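Local coordinates for NmrA family protein (PDB 3QVO) that is of unknown function but probably binds NAD(P) through a Rossmann fold, as in other proteins of the NmrA family, at residues Gln34-Val39 and Ile91-Leu96; Gln47-Thr52 and Pro66-Ile71; Val117-Phe122 and Gly162-Ile167; Leu173-Ile178 and Val195-Val200; Glu182-Asn187 and Gly220-Gly225. All coordinates share one frame; numbering follows the deposited sequence.

Contact 1 of 5, residues Gln34-Val39 and Ile91-Leu96; sequences QIARHV and IVYANL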
# COMPACT_ATOMS: atom_id res chain seq x y z
N GLN A 34 -2.94 4.75 -8.72
CA GLN A 34 -3.12 3.81 -9.81
C GLN A 34 -3.05 2.34 -9.39
O GLN A 34 -3.73 1.51 -9.99
CB GLN A 34 -2.10 4.07 -10.92
CG GLN A 34 -1.96 5.55 -11.36
CD GLN A 34 -0.99 5.72 -12.51
OE1 GLN A 34 -0.97 4.93 -13.45
NE2 GLN A 34 -0.18 6.77 -12.43
N ILE A 35 -2.23 1.99 -8.41
CA ILE A 35 -2.31 0.64 -7.85
C ILE A 35 -3.60 0.49 -7.06
O ILE A 35 -4.28 -0.56 -7.13
CB ILE A 35 -1.11 0.28 -6.94
CG1 ILE A 35 0.16 0.06 -7.78
CG2 ILE A 35 -1.37 -0.98 -6.15
CD1 ILE A 35 1.47 0.23 -6.94
N ALA A 36 -3.96 1.54 -6.34
CA ALA A 36 -5.17 1.53 -5.55
C ALA A 36 -6.42 1.16 -6.40
O ALA A 36 -7.29 0.42 -5.92
CB ALA A 36 -5.37 2.87 -4.83
N ARG A 37 -6.49 1.64 -7.64
CA ARG A 37 -7.67 1.48 -8.50
C ARG A 37 -7.96 0.03 -8.84
O ARG A 37 -9.12 -0.36 -8.96
CB ARG A 37 -7.54 2.29 -9.80
N HIS A 38 -6.90 -0.75 -8.98
CA HIS A 38 -7.01 -2.16 -9.25
C HIS A 38 -7.47 -2.87 -7.97
O HIS A 38 -8.29 -3.76 -8.02
CB HIS A 38 -5.68 -2.77 -9.71
CG HIS A 38 -5.14 -2.23 -11.00
ND1 HIS A 38 -5.67 -2.58 -12.22
CD2 HIS A 38 -4.07 -1.45 -11.27
CE1 HIS A 38 -4.97 -1.99 -13.19
NE2 HIS A 38 -3.99 -1.31 -12.63
N VAL A 39 -6.94 -2.47 -6.83
CA VAL A 39 -7.32 -3.10 -5.58
C VAL A 39 -8.79 -2.85 -5.33
O VAL A 39 -9.56 -3.78 -5.02
CB VAL A 39 -6.54 -2.53 -4.38
CG1 VAL A 39 -7.08 -3.08 -3.12
CG2 VAL A 39 -5.09 -2.82 -4.52
N ILE A 91 -8.05 -3.35 8.55
CA ILE A 91 -6.86 -3.48 7.72
C ILE A 91 -6.68 -2.17 7.00
O ILE A 91 -7.62 -1.64 6.44
CB ILE A 91 -7.00 -4.58 6.67
CG1 ILE A 91 -7.03 -5.96 7.30
CG2 ILE A 91 -5.83 -4.58 5.73
CD1 ILE A 91 -7.51 -7.06 6.33
N VAL A 92 -5.46 -1.64 7.08
CA VAL A 92 -5.09 -0.39 6.43
C VAL A 92 -4.17 -0.73 5.30
O VAL A 92 -3.21 -1.48 5.47
CB VAL A 92 -4.37 0.57 7.40
CG1 VAL A 92 -3.90 1.84 6.67
CG2 VAL A 92 -5.30 0.93 8.54
N TYR A 93 -4.49 -0.16 4.14
CA TYR A 93 -3.71 -0.29 2.97
C TYR A 93 -3.35 1.12 2.55
O TYR A 93 -4.22 1.93 2.23
CB TYR A 93 -4.49 -1.04 1.89
CG TYR A 93 -4.00 -0.73 0.48
CD1 TYR A 93 -2.67 -0.52 0.23
CD2 TYR A 93 -4.87 -0.69 -0.61
CE1 TYR A 93 -2.19 -0.24 -1.01
CE2 TYR A 93 -4.37 -0.39 -1.89
CZ TYR A 93 -3.01 -0.15 -2.05
OH TYR A 93 -2.46 0.14 -3.25
N ALA A 94 -2.05 1.40 2.59
CA ALA A 94 -1.48 2.69 2.32
C ALA A 94 -0.65 2.59 1.05
O ALA A 94 0.22 1.72 0.92
CB ALA A 94 -0.59 3.13 3.47
N ASN A 95 -0.94 3.53 0.16
CA ASN A 95 -0.27 3.71 -1.11
C ASN A 95 -0.02 5.22 -1.14
O ASN A 95 -0.79 5.96 -1.80
CB ASN A 95 -1.23 3.22 -2.24
CG ASN A 95 -0.58 3.23 -3.65
OD1 ASN A 95 0.69 3.36 -3.77
ND2 ASN A 95 -1.46 3.17 -4.74
N LEU A 96 1.00 5.67 -0.38
CA LEU A 96 1.25 7.08 -0.14
C LEU A 96 2.37 7.65 -0.96
O LEU A 96 3.44 7.04 -1.10
CB LEU A 96 1.64 7.32 1.31
CG LEU A 96 0.62 6.86 2.35
CD1 LEU A 96 1.30 7.07 3.66
CD2 LEU A 96 -0.69 7.61 2.20
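The phenol ring of Tyr-93 reaches from the strand into the near side of helix 34-43, where it is flanked by Ile-35 and Val-39, one helical turn apart. Val-39 meets it with both methyl branches: CG2 lies 3.7 Å from Tyr-93 CE2, and CG1 is 4.0 Å from that same ring carbon. The approach is oblique, the two side chains coming from opposite directions. Ala-36 takes the edge, its CA lying near the ring plane. Farther out, the CG2 methyl of Ile-35 is 3.3 Å from Tyr-93 OH, so the hydroxyl end of the tyrosine is pressed against aliphatic surface. With chi1 at 156° the Tyr-93 ring swings away from the backbone N and across the gap to the helix. Two residues on, Asn-95 sends its amide end in beside Ile-35 CB and the backbone of Ala-36. The short segments run 145° apart with their axes 9.2 Å from each other, a separation that the long tyrosine spans. A helix packed nearly antiparallel over a strand of a parallel sheet belongs to the Rossmann fold, and this helix follows the glycine-rich turn that in relatives binds the dinucleotide phosphates. Strand 91-95 is flanked in the sheet by strands 24-29 and 119-123, while helix 197-209 also reaches the ring through Ile-204.

Contact 2 of 5, residues Gln47-Thr52 and Pro66-Ile71; sequences QTIKQT and PTNSQI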
# COMPACT_ATOMS: atom_id res chain seq x y z
N GLN A 47 -18.62 -9.02 -1.15
CA GLN A 47 -19.78 -8.41 -0.46
C GLN A 47 -19.62 -8.43 1.09
O GLN A 47 -20.41 -7.83 1.82
CB GLN A 47 -21.11 -9.08 -0.91
CG GLN A 47 -21.10 -9.73 -2.37
CD GLN A 47 -22.36 -10.56 -2.74
OE1 GLN A 47 -23.42 -10.01 -3.12
NE2 GLN A 47 -22.23 -11.90 -2.67
N THR A 48 -18.57 -9.07 1.60
CA THR A 48 -18.27 -9.04 3.04
C THR A 48 -17.07 -8.14 3.43
O THR A 48 -16.58 -8.15 4.55
CB THR A 48 -18.03 -10.44 3.50
OG1 THR A 48 -16.79 -10.88 2.96
CG2 THR A 48 -19.12 -11.33 2.96
N ILE A 49 -16.57 -7.37 2.47
CA ILE A 49 -15.63 -6.32 2.72
C ILE A 49 -16.38 -5.00 2.66
O ILE A 49 -17.24 -4.81 1.80
CB ILE A 49 -14.60 -6.20 1.60
CG1 ILE A 49 -13.76 -7.47 1.53
CG2 ILE A 49 -13.81 -4.85 1.73
CD1 ILE A 49 -12.52 -7.47 2.27
N LYS A 50 -16.04 -4.09 3.53
CA LYS A 50 -16.43 -2.71 3.33
C LYS A 50 -15.14 -1.93 3.13
O LYS A 50 -14.27 -1.95 4.02
CB LYS A 50 -17.17 -2.16 4.53
CG LYS A 50 -17.39 -0.64 4.44
CD LYS A 50 -18.06 -0.03 5.70
CE LYS A 50 -17.69 1.47 5.88
NZ LYS A 50 -18.48 2.20 7.00
N GLN A 51 -15.00 -1.24 1.99
CA GLN A 51 -13.75 -0.50 1.73
C GLN A 51 -13.97 1.00 1.84
O GLN A 51 -14.86 1.54 1.23
CB GLN A 51 -13.13 -0.87 0.36
CG GLN A 51 -14.04 -0.78 -0.85
CD GLN A 51 -13.35 -1.22 -2.13
OE1 GLN A 51 -12.13 -1.08 -2.24
NE2 GLN A 51 -14.11 -1.71 -3.11
N THR A 52 -13.17 1.64 2.67
CA THR A 52 -13.26 3.06 2.86
C THR A 52 -12.14 3.68 2.05
O THR A 52 -10.99 3.33 2.23
CB THR A 52 -13.07 3.41 4.30
OG1 THR A 52 -14.09 2.76 5.07
CG2 THR A 52 -13.09 4.95 4.52
N PRO A 66 -17.96 1.41 -6.29
CA PRO A 66 -18.50 0.16 -5.81
C PRO A 66 -19.46 0.33 -4.66
O PRO A 66 -19.31 1.26 -3.87
CB PRO A 66 -17.27 -0.62 -5.33
CG PRO A 66 -16.09 0.23 -5.62
CD PRO A 66 -16.52 1.57 -5.99
N THR A 67 -20.42 -0.58 -4.54
CA THR A 67 -21.49 -0.44 -3.56
C THR A 67 -20.99 -0.72 -2.16
O THR A 67 -21.60 -0.27 -1.19
CB THR A 67 -22.70 -1.38 -3.90
OG1 THR A 67 -22.30 -2.74 -3.74
CG2 THR A 67 -23.15 -1.13 -5.31
N ASN A 68 -19.87 -1.42 -2.05
CA ASN A 68 -19.27 -1.69 -0.76
C ASN A 68 -18.22 -0.62 -0.34
O ASN A 68 -17.40 -0.88 0.53
CB ASN A 68 -18.68 -3.10 -0.73
CG ASN A 68 -17.43 -3.24 -1.63
OD1 ASN A 68 -17.06 -2.30 -2.34
ND2 ASN A 68 -16.78 -4.40 -1.57
N SER A 69 -18.30 0.59 -0.90
CA SER A 69 -17.30 1.64 -0.64
C SER A 69 -17.88 2.82 0.06
O SER A 69 -19.06 3.09 -0.00
CB SER A 69 -16.65 2.17 -1.92
OG SER A 69 -17.56 2.95 -2.70
N GLN A 70 -17.00 3.51 0.79
CA GLN A 70 -17.32 4.77 1.37
C GLN A 70 -16.15 5.66 0.98
O GLN A 70 -14.98 5.28 1.14
CB GLN A 70 -17.47 4.67 2.88
CG GLN A 70 -17.69 5.99 3.53
CD GLN A 70 -18.58 5.93 4.76
OE1 GLN A 70 -18.14 5.55 5.84
NE2 GLN A 70 -19.86 6.31 4.58
N ILE A 71 -16.48 6.81 0.42
CA ILE A 71 -15.47 7.70 -0.09
C ILE A 71 -15.41 8.92 0.79
O ILE A 71 -16.39 9.67 0.93
CB ILE A 71 -15.77 8.12 -1.52
CG1 ILE A 71 -15.61 6.92 -2.45
CG2 ILE A 71 -14.77 9.21 -1.93
CD1 ILE A 71 -16.26 7.12 -3.81
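Parallel strand pairing joins Gln-51 and Thr-52 to Ser-69 and Gln-70 at the margin of the sheet, where strand 69-73 is the outermost partner of strand 49-55. Gln-51 sits at the centre of the ladder: its backbone N donates to Asn-68 O at 2.8 Å, and its O accepts from Gln-70 N at 2.9 Å. A second link lies beside the backbone, where Gln-51 NE2 donates to Asn-68 OD1 over 3.1 Å in a nearly straight bond (167°). The acceptor lies in the amide plane of Gln-51, yet the two amide planes are turned 88° against each other. Gln-51 CG occupies the position between its backbone N and carbonyl carbon (chi1 53°), and the extended chain beyond it brings NE2 to within 3.7 Å of Pro-66 CG. In the classical Rossmann strand order 3-2-1-4-5-6, strand 49-55 is the second and strand 69-73 the third, 24-29 being the first. The same amides tie the pair to helix 34-43 and the turn after it, for Gln-51 NE2 also bonds to Ile-40 O, and Asn-68 ND2 bonds to the carbonyls of Leu-43 and Lys-46. Entry into the outer strand is shaped by a type I turn from Pro-66 to Ser-69. There Pro-66 O accepts twice from one residue, from Ser-69 N at 3.2 Å and from Ser-69 OG at 2.7 Å.

Contact 3 of 5, residues Val117-Phe122 and Gly162-Ile167; sequences VKRLIF and GLEYTI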
# COMPACT_ATOMS: atom_id res chain seq x y z
N VAL A 117 -6.21 -0.39 15.73
CA VAL A 117 -6.07 -1.12 14.48
C VAL A 117 -4.65 -1.61 14.38
O VAL A 117 -3.73 -0.85 14.69
CB VAL A 117 -6.33 -0.18 13.30
CG1 VAL A 117 -6.30 -0.94 12.00
CG2 VAL A 117 -7.71 0.56 13.53
N LYS A 118 -4.46 -2.88 13.97
CA LYS A 118 -3.15 -3.53 13.97
C LYS A 118 -2.52 -3.81 12.60
O LYS A 118 -1.29 -3.88 12.51
CB LYS A 118 -3.26 -4.87 14.69
CG LYS A 118 -3.48 -4.79 16.18
CD LYS A 118 -3.75 -6.17 16.79
CE LYS A 118 -3.83 -6.11 18.34
NZ LYS A 118 -4.82 -5.07 18.84
N ARG A 119 -3.34 -4.08 11.58
CA ARG A 119 -2.86 -4.66 10.33
C ARG A 119 -2.67 -3.62 9.24
O ARG A 119 -3.66 -2.99 8.82
CB ARG A 119 -3.81 -5.76 9.85
CG ARG A 119 -3.23 -6.61 8.73
CD ARG A 119 -2.15 -7.53 9.22
NE ARG A 119 -1.64 -8.37 8.15
CZ ARG A 119 -0.60 -8.09 7.37
NH1 ARG A 119 -0.26 -8.94 6.44
NH2 ARG A 119 0.12 -6.99 7.53
N LEU A 120 -1.41 -3.46 8.81
CA LEU A 120 -0.99 -2.46 7.83
C LEU A 120 -0.28 -3.07 6.64
O LEU A 120 0.66 -3.87 6.80
CB LEU A 120 -0.04 -1.45 8.50
CG LEU A 120 0.62 -0.36 7.63
CD1 LEU A 120 -0.44 0.64 7.06
CD2 LEU A 120 1.71 0.35 8.43
N ILE A 121 -0.72 -2.69 5.45
CA ILE A 121 -0.03 -3.03 4.19
C ILE A 121 0.43 -1.70 3.63
O ILE A 121 -0.39 -0.80 3.40
CB ILE A 121 -0.98 -3.72 3.18
CG1 ILE A 121 -1.58 -4.97 3.81
CG2 ILE A 121 -0.22 -4.08 1.91
CD1 ILE A 121 -2.72 -5.62 3.01
N PHE A 122 1.74 -1.52 3.50
CA PHE A 122 2.30 -0.22 3.19
C PHE A 122 3.25 -0.33 1.99
O PHE A 122 4.27 -1.06 2.02
CB PHE A 122 3.02 0.32 4.42
CG PHE A 122 3.27 1.84 4.41
CD1 PHE A 122 4.31 2.39 3.70
CD2 PHE A 122 2.49 2.70 5.16
CE1 PHE A 122 4.54 3.77 3.73
CE2 PHE A 122 2.70 4.07 5.19
CZ PHE A 122 3.72 4.61 4.48
N GLY A 162 5.57 -2.07 16.23
CA GLY A 162 4.84 -3.13 16.89
C GLY A 162 3.49 -3.46 16.23
O GLY A 162 2.63 -4.09 16.86
N LEU A 163 3.29 -3.02 15.00
CA LEU A 163 2.06 -3.28 14.28
C LEU A 163 2.26 -4.56 13.50
O LEU A 163 3.37 -5.01 13.30
CB LEU A 163 1.68 -2.11 13.34
CG LEU A 163 1.30 -0.76 13.97
CD1 LEU A 163 1.27 0.38 12.95
CD2 LEU A 163 -0.06 -0.82 14.67
N GLU A 164 1.16 -5.13 13.02
CA GLU A 164 1.21 -6.30 12.16
C GLU A 164 1.35 -5.79 10.73
O GLU A 164 0.36 -5.55 10.05
CB GLU A 164 -0.05 -7.17 12.36
CG GLU A 164 -0.04 -8.00 13.67
CD GLU A 164 -1.37 -8.73 13.98
OE1 GLU A 164 -2.43 -8.35 13.43
OE2 GLU A 164 -1.34 -9.69 14.80
N TYR A 165 2.59 -5.58 10.30
CA TYR A 165 2.86 -4.88 9.05
C TYR A 165 3.30 -5.79 7.94
O TYR A 165 3.81 -6.85 8.16
CB TYR A 165 3.91 -3.77 9.26
CG TYR A 165 5.31 -4.28 9.55
CD1 TYR A 165 6.15 -4.65 8.53
CD2 TYR A 165 5.77 -4.40 10.85
CE1 TYR A 165 7.40 -5.14 8.78
CE2 TYR A 165 7.02 -4.89 11.13
CZ TYR A 165 7.84 -5.26 10.08
OH TYR A 165 9.11 -5.74 10.28
N THR A 166 3.06 -5.36 6.72
CA THR A 166 3.75 -5.87 5.57
C THR A 166 4.16 -4.64 4.76
O THR A 166 3.31 -3.82 4.40
CB THR A 166 2.85 -6.73 4.73
OG1 THR A 166 2.23 -7.77 5.53
CG2 THR A 166 3.64 -7.31 3.54
N ILE A 167 5.46 -4.50 4.50
CA ILE A 167 5.96 -3.41 3.66
C ILE A 167 6.19 -4.05 2.31
O ILE A 167 6.76 -5.13 2.22
CB ILE A 167 7.31 -2.80 4.22
CG1 ILE A 167 7.03 -2.04 5.51
CG2 ILE A 167 7.94 -1.88 3.21
CD1 ILE A 167 8.23 -1.88 6.47
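Backbone hydrogen bonds make up the ladder between Lys-118 to Phe-122 and Glu-164 to Ile-167. Glu-164 N binds Lys-118 O, Leu-120 N binds Glu-164 O, Thr-166 N binds Leu-120 O at 2.8 Å, and Phe-122 N binds Thr-166 O at 2.9 Å. Side-chain hydrogen bonds form a second layer, all from Arg-119. Its chain bends at chi2 (72°), folding the guanidinium back across the neighbouring strand. There NH1 (2.9 Å) and NH2 (3.0 Å) both grip Thr-166 OG1, which lies in the guanidinium plane. NH2 also donates to Glu-164 O at 2.9 Å, coming from above the carbonyl plane, while Leu-120 N reaches that oxygen from the opposite face. Outside the pair, Arg-119 NE is held by Pro-211 O and Thr-166 OG1 by His-214 O, so several bonds fix the rotation of the buried cation. These are the fifth and sixth parallel strands of the Rossmann sheet, joined by a crossover through helix 149-159. Van der Waals contacts complete the account: Leu-163 CD2 packs 3.7 Å from Val-117 O, and Glu-164 CB lies 3.8 Å from Arg-119 CD. Helix 197-209 covers the face of Arg-119, Ile-121 and Thr-166, whereas Leu-120 and Phe-122 meet helix 101-114.

Contact 4 of 5, residues Leu173-Ile178 and Val195-Val200; sequences LTDEDI and VSRKSV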
# COMPACT_ATOMS: atom_id res chain seq x y z
N LEU A 173 7.25 0.30 -11.98
CA LEU A 173 5.87 -0.02 -12.28
C LEU A 173 5.53 0.13 -13.74
O LEU A 173 5.79 1.17 -14.33
CB LEU A 173 4.95 0.86 -11.43
CG LEU A 173 4.98 0.52 -9.93
CD1 LEU A 173 4.28 1.58 -9.14
CD2 LEU A 173 4.36 -0.85 -9.66
N THR A 174 4.98 -0.94 -14.34
CA THR A 174 4.31 -0.83 -15.64
C THR A 174 2.79 -0.95 -15.50
O THR A 174 2.23 -1.36 -14.44
CB THR A 174 4.74 -1.93 -16.60
OG1 THR A 174 4.11 -3.16 -16.22
CG2 THR A 174 6.25 -2.10 -16.62
N ASP A 175 2.12 -0.60 -16.61
CA ASP A 175 0.68 -0.70 -16.74
C ASP A 175 0.29 -1.90 -17.61
O ASP A 175 -0.84 -1.98 -18.12
CB ASP A 175 0.11 0.62 -17.28
CG ASP A 175 -0.03 1.69 -16.20
OD1 ASP A 175 -0.53 1.36 -15.07
OD2 ASP A 175 0.35 2.86 -16.45
N GLU A 176 1.20 -2.86 -17.75
CA GLU A 176 0.90 -4.12 -18.45
C GLU A 176 -0.29 -4.86 -17.81
O GLU A 176 -0.36 -5.00 -16.61
CB GLU A 176 2.15 -5.01 -18.47
CG GLU A 176 1.96 -6.38 -19.15
CD GLU A 176 3.17 -6.84 -19.98
OE1 GLU A 176 4.26 -6.19 -19.91
OE2 GLU A 176 3.01 -7.84 -20.73
N ASP A 177 -1.20 -5.37 -18.65
CA ASP A 177 -2.38 -6.13 -18.19
C ASP A 177 -2.00 -7.58 -17.86
O ASP A 177 -2.45 -8.48 -18.53
CB ASP A 177 -3.49 -6.08 -19.26
CG ASP A 177 -4.79 -6.74 -18.79
OD1 ASP A 177 -5.04 -6.84 -17.57
OD2 ASP A 177 -5.59 -7.15 -19.65
N ILE A 178 -1.19 -7.78 -16.83
CA ILE A 178 -0.78 -9.12 -16.42
C ILE A 178 -0.56 -9.21 -14.92
O ILE A 178 -0.30 -8.21 -14.26
CB ILE A 178 0.51 -9.54 -17.15
CG1 ILE A 178 0.61 -11.06 -17.26
CG2 ILE A 178 1.74 -8.96 -16.44
CD1 ILE A 178 1.11 -11.58 -18.64
N VAL A 195 7.66 -4.50 -12.59
CA VAL A 195 6.49 -5.27 -12.19
C VAL A 195 5.24 -4.50 -12.53
O VAL A 195 5.22 -3.28 -12.45
CB VAL A 195 6.54 -5.65 -10.70
CG1 VAL A 195 6.31 -4.45 -9.81
CG2 VAL A 195 5.56 -6.74 -10.42
N SER A 196 4.21 -5.21 -12.96
CA SER A 196 2.95 -4.59 -13.27
C SER A 196 2.25 -4.15 -11.98
O SER A 196 2.32 -4.79 -10.93
CB SER A 196 2.04 -5.57 -14.04
OG SER A 196 1.53 -6.61 -13.20
N ARG A 197 1.58 -3.02 -12.08
CA ARG A 197 0.71 -2.55 -11.02
C ARG A 197 -0.35 -3.61 -10.69
O ARG A 197 -0.69 -3.83 -9.54
CB ARG A 197 0.03 -1.28 -11.47
CG ARG A 197 0.95 -0.09 -11.54
CD ARG A 197 0.19 1.23 -11.59
NE ARG A 197 1.09 2.37 -11.56
CZ ARG A 197 1.85 2.77 -12.58
NH1 ARG A 197 2.65 3.81 -12.44
NH2 ARG A 197 1.83 2.12 -13.72
N LYS A 198 -0.87 -4.26 -11.72
CA LYS A 198 -1.89 -5.29 -11.50
C LYS A 198 -1.31 -6.40 -10.64
O LYS A 198 -2.01 -6.94 -9.77
CB LYS A 198 -2.39 -5.80 -12.84
CG LYS A 198 -3.73 -6.46 -12.85
CD LYS A 198 -4.33 -6.47 -14.29
CE LYS A 198 -5.08 -5.12 -14.61
NZ LYS A 198 -5.62 -5.01 -15.99
N SER A 199 -0.03 -6.71 -10.84
CA SER A 199 0.62 -7.72 -10.02
C SER A 199 0.62 -7.30 -8.56
O SER A 199 0.26 -8.08 -7.67
CB SER A 199 2.06 -7.95 -10.47
OG SER A 199 2.14 -8.48 -11.80
N VAL A 200 1.00 -6.05 -8.32
CA VAL A 200 1.12 -5.58 -6.97
C VAL A 200 -0.26 -5.53 -6.32
O VAL A 200 -0.41 -5.88 -5.17
CB VAL A 200 1.83 -4.23 -6.90
CG1 VAL A 200 1.97 -3.77 -5.44
CG2 VAL A 200 3.20 -4.33 -7.56
O HOH W 1 -0.86 -3.15 -14.66
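Leu-173 rests its CB over one face of the Arg-197 guanidinium, 3.8 Å above the centre of the plane, while its CD2 packs against Val-195 CG1 and Val-200 CG2. The last parallel rungs follow: Thr-174 N donates to Val-195 O, and Thr-174 O accepts from Arg-197 N at 3.0 Å in an almost straight bond (169°). Asp-175 reaches back over the strand end, its OD1 forming a salt bridge with Arg-197 NH2 at 2.8 Å, although the hydrogen bond within it is weak. The carboxylate and guanidinium planes differ by 24°. Glu-176 contributes its carbonyl, which a water bridges to Lys-198 N. Asp-177 pairs with Lys-198 in a second salt bridge; its modelled OD1 to NZ distance is shorter than expected, so the exact geometry is doubtful. Ile-178 O accepts from Ser-196 OG at 2.7 Å. That serine is the N-cap of helix 197-209: with chi1 at 73° its OG turns back over its own backbone and also accepts from Ser-199 N at 2.8 Å. Strand end and helix start are thus joined at the rim of the Rossmann sheet. The first three helical N-H groups each find an acceptor, in Thr-174 O, the water and Ser-196 OG, and the two aspartates lie where the positive end of the helix dipole would probably favour them.

Contact 5 of 5, residues Glu182-Asn187 and Gly220-Gly225; sequences ELTSRN and GINQPG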
# COMPACT_ATOMS: atom_id res chain seq x y z
N GLU A 182 7.10 -12.34 -8.36
CA GLU A 182 7.85 -13.12 -7.38
C GLU A 182 8.37 -12.13 -6.35
O GLU A 182 8.45 -10.94 -6.62
CB GLU A 182 8.98 -13.92 -8.03
CG GLU A 182 10.12 -13.10 -8.64
CD GLU A 182 11.12 -13.95 -9.42
OE1 GLU A 182 11.00 -15.20 -9.39
OE2 GLU A 182 12.01 -13.37 -10.07
N LEU A 183 8.72 -12.64 -5.18
CA LEU A 183 8.98 -11.85 -4.01
C LEU A 183 10.37 -12.10 -3.48
O LEU A 183 10.84 -13.23 -3.49
CB LEU A 183 8.00 -12.27 -2.92
CG LEU A 183 6.53 -12.19 -3.28
CD1 LEU A 183 5.70 -12.82 -2.16
CD2 LEU A 183 6.14 -10.73 -3.53
N THR A 184 10.99 -11.05 -2.98
CA THR A 184 12.33 -11.13 -2.42
C THR A 184 12.22 -10.57 -1.04
O THR A 184 11.41 -9.65 -0.80
CB THR A 184 13.33 -10.27 -3.22
OG1 THR A 184 12.73 -9.01 -3.54
CG2 THR A 184 13.74 -10.97 -4.51
N SER A 185 13.02 -11.09 -0.11
CA SER A 185 12.98 -10.61 1.26
C SER A 185 13.82 -9.33 1.49
O SER A 185 14.54 -8.85 0.58
CB SER A 185 13.38 -11.74 2.22
OG SER A 185 14.74 -12.07 2.06
N ARG A 186 13.73 -8.81 2.71
CA ARG A 186 14.25 -7.50 3.09
C ARG A 186 15.69 -7.22 2.71
O ARG A 186 16.01 -6.14 2.25
CB ARG A 186 14.14 -7.32 4.61
CG ARG A 186 14.52 -5.96 5.12
CD ARG A 186 14.52 -5.99 6.63
NE ARG A 186 14.59 -4.66 7.24
CZ ARG A 186 15.67 -3.90 7.26
NH1 ARG A 186 16.80 -4.27 6.65
NH2 ARG A 186 15.60 -2.73 7.83
N ASN A 187 16.57 -8.17 2.94
CA ASN A 187 18.00 -7.95 2.68
C ASN A 187 18.49 -8.65 1.43
O ASN A 187 19.65 -8.94 1.34
CB ASN A 187 18.81 -8.38 3.90
CG ASN A 187 18.27 -7.80 5.19
OD1 ASN A 187 17.92 -6.62 5.27
ND2 ASN A 187 18.18 -8.62 6.21
N GLY A 220 10.34 -7.25 -1.59
CA GLY A 220 10.43 -6.74 -2.95
C GLY A 220 9.55 -7.56 -3.87
O GLY A 220 9.40 -8.78 -3.69
N ILE A 221 8.95 -6.90 -4.87
CA ILE A 221 8.07 -7.55 -5.83
C ILE A 221 8.58 -7.24 -7.25
O ILE A 221 8.64 -6.08 -7.66
CB ILE A 221 6.60 -7.03 -5.72
CG1 ILE A 221 6.14 -6.89 -4.26
CG2 ILE A 221 5.61 -7.96 -6.46
CD1 ILE A 221 4.97 -5.86 -4.10
N ASN A 222 8.94 -8.27 -7.99
CA ASN A 222 9.32 -8.10 -9.40
C ASN A 222 8.71 -9.17 -10.34
O ASN A 222 8.42 -10.28 -9.93
CB ASN A 222 10.85 -8.11 -9.54
CG ASN A 222 11.43 -9.49 -9.37
OD1 ASN A 222 11.70 -9.91 -8.25
ND2 ASN A 222 11.59 -10.22 -10.49
N GLN A 223 8.56 -8.82 -11.62
CA GLN A 223 8.17 -9.75 -12.65
C GLN A 223 9.36 -10.69 -12.90
O GLN A 223 10.50 -10.23 -12.89
CB GLN A 223 7.81 -8.95 -13.91
CG GLN A 223 7.31 -9.73 -15.11
CD GLN A 223 6.71 -8.80 -16.20
OE1 GLN A 223 5.94 -7.85 -15.90
NE2 GLN A 223 7.06 -9.08 -17.46
N PRO A 224 9.12 -12.00 -13.04
CA PRO A 224 10.24 -12.89 -13.29
C PRO A 224 10.84 -12.67 -14.66
O PRO A 224 10.12 -12.30 -15.59
CB PRO A 224 9.62 -14.28 -13.23
CG PRO A 224 8.37 -14.13 -12.44
CD PRO A 224 7.89 -12.73 -12.70
N GLY A 225 12.14 -12.94 -14.80
CA GLY A 225 12.82 -12.87 -16.11
C GLY A 225 12.90 -11.45 -16.66
O GLY A 225 12.65 -11.22 -17.83
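The carboxylate of Glu-182 and the amide of Asn-222 meet with their planes 62° apart, joined by a bond from Asn-222 ND2 to Glu-182 OE2 at 3.2 Å. It uses the anti lone pair of OE2, and that oxygen lies in the amide plane. ND2 also donates to Gln-223 O, from above that carbonyl's plane, so two acceptors hold the amide in its rotation, while Asn-222 OD1 is buried without a partner. At chi1 66° Glu-182 CG tucks in over its own main chain, and the extended chain runs antiparallel past the Pro-224 ring, leaving Glu-182 CD 4.1 Å from Pro-224 CG. Strand 217-222 gains an antiparallel neighbour, whereas its other side pairs in parallel with strand 164-174; this makes the parallel Rossmann sheet a mixed one. Two hydrogen-bonded pairs frame the ladder. Glu-182 and Asn-222 exchange backbone bonds at one end, and Thr-184 and Gly-220 at the other, with Gly-220 N to Thr-184 O at 2.7 Å. Thr-184 OG1 comes within 3.3 Å of Gly-220 CA, possible because glycine has no CB. In the non-hydrogen-bonded pair between them, Leu-183 and Ile-221 point alike, Leu-183 CD2 being 3.9 Å from Ile-221 CG1, both touching Leu-203 of helix 197-209.

From the N terminus, contact 1 closes the first long loop, bringing strand 91-95 back to helix 34-43. Nested inside that loop, contact 2 pairs the two strands at the sheet margin. Contact 3 follows in series and closes the loop that carries helix 149-159; it touches contact 1 because strands 91-95 and 119-123 are sheet neighbours. Strand 164-174 then continues from contact 3 into contact 4, which closes the loop holding strand 182-184, ties in helix 197-209 and packs against the start of helix 34-43. Contacts 4 and 5 cross along the chain: segment 182-187 leaves between the two segments of contact 4 and is met by 220-225, adding the antiparallel edge at the far side from contact 2.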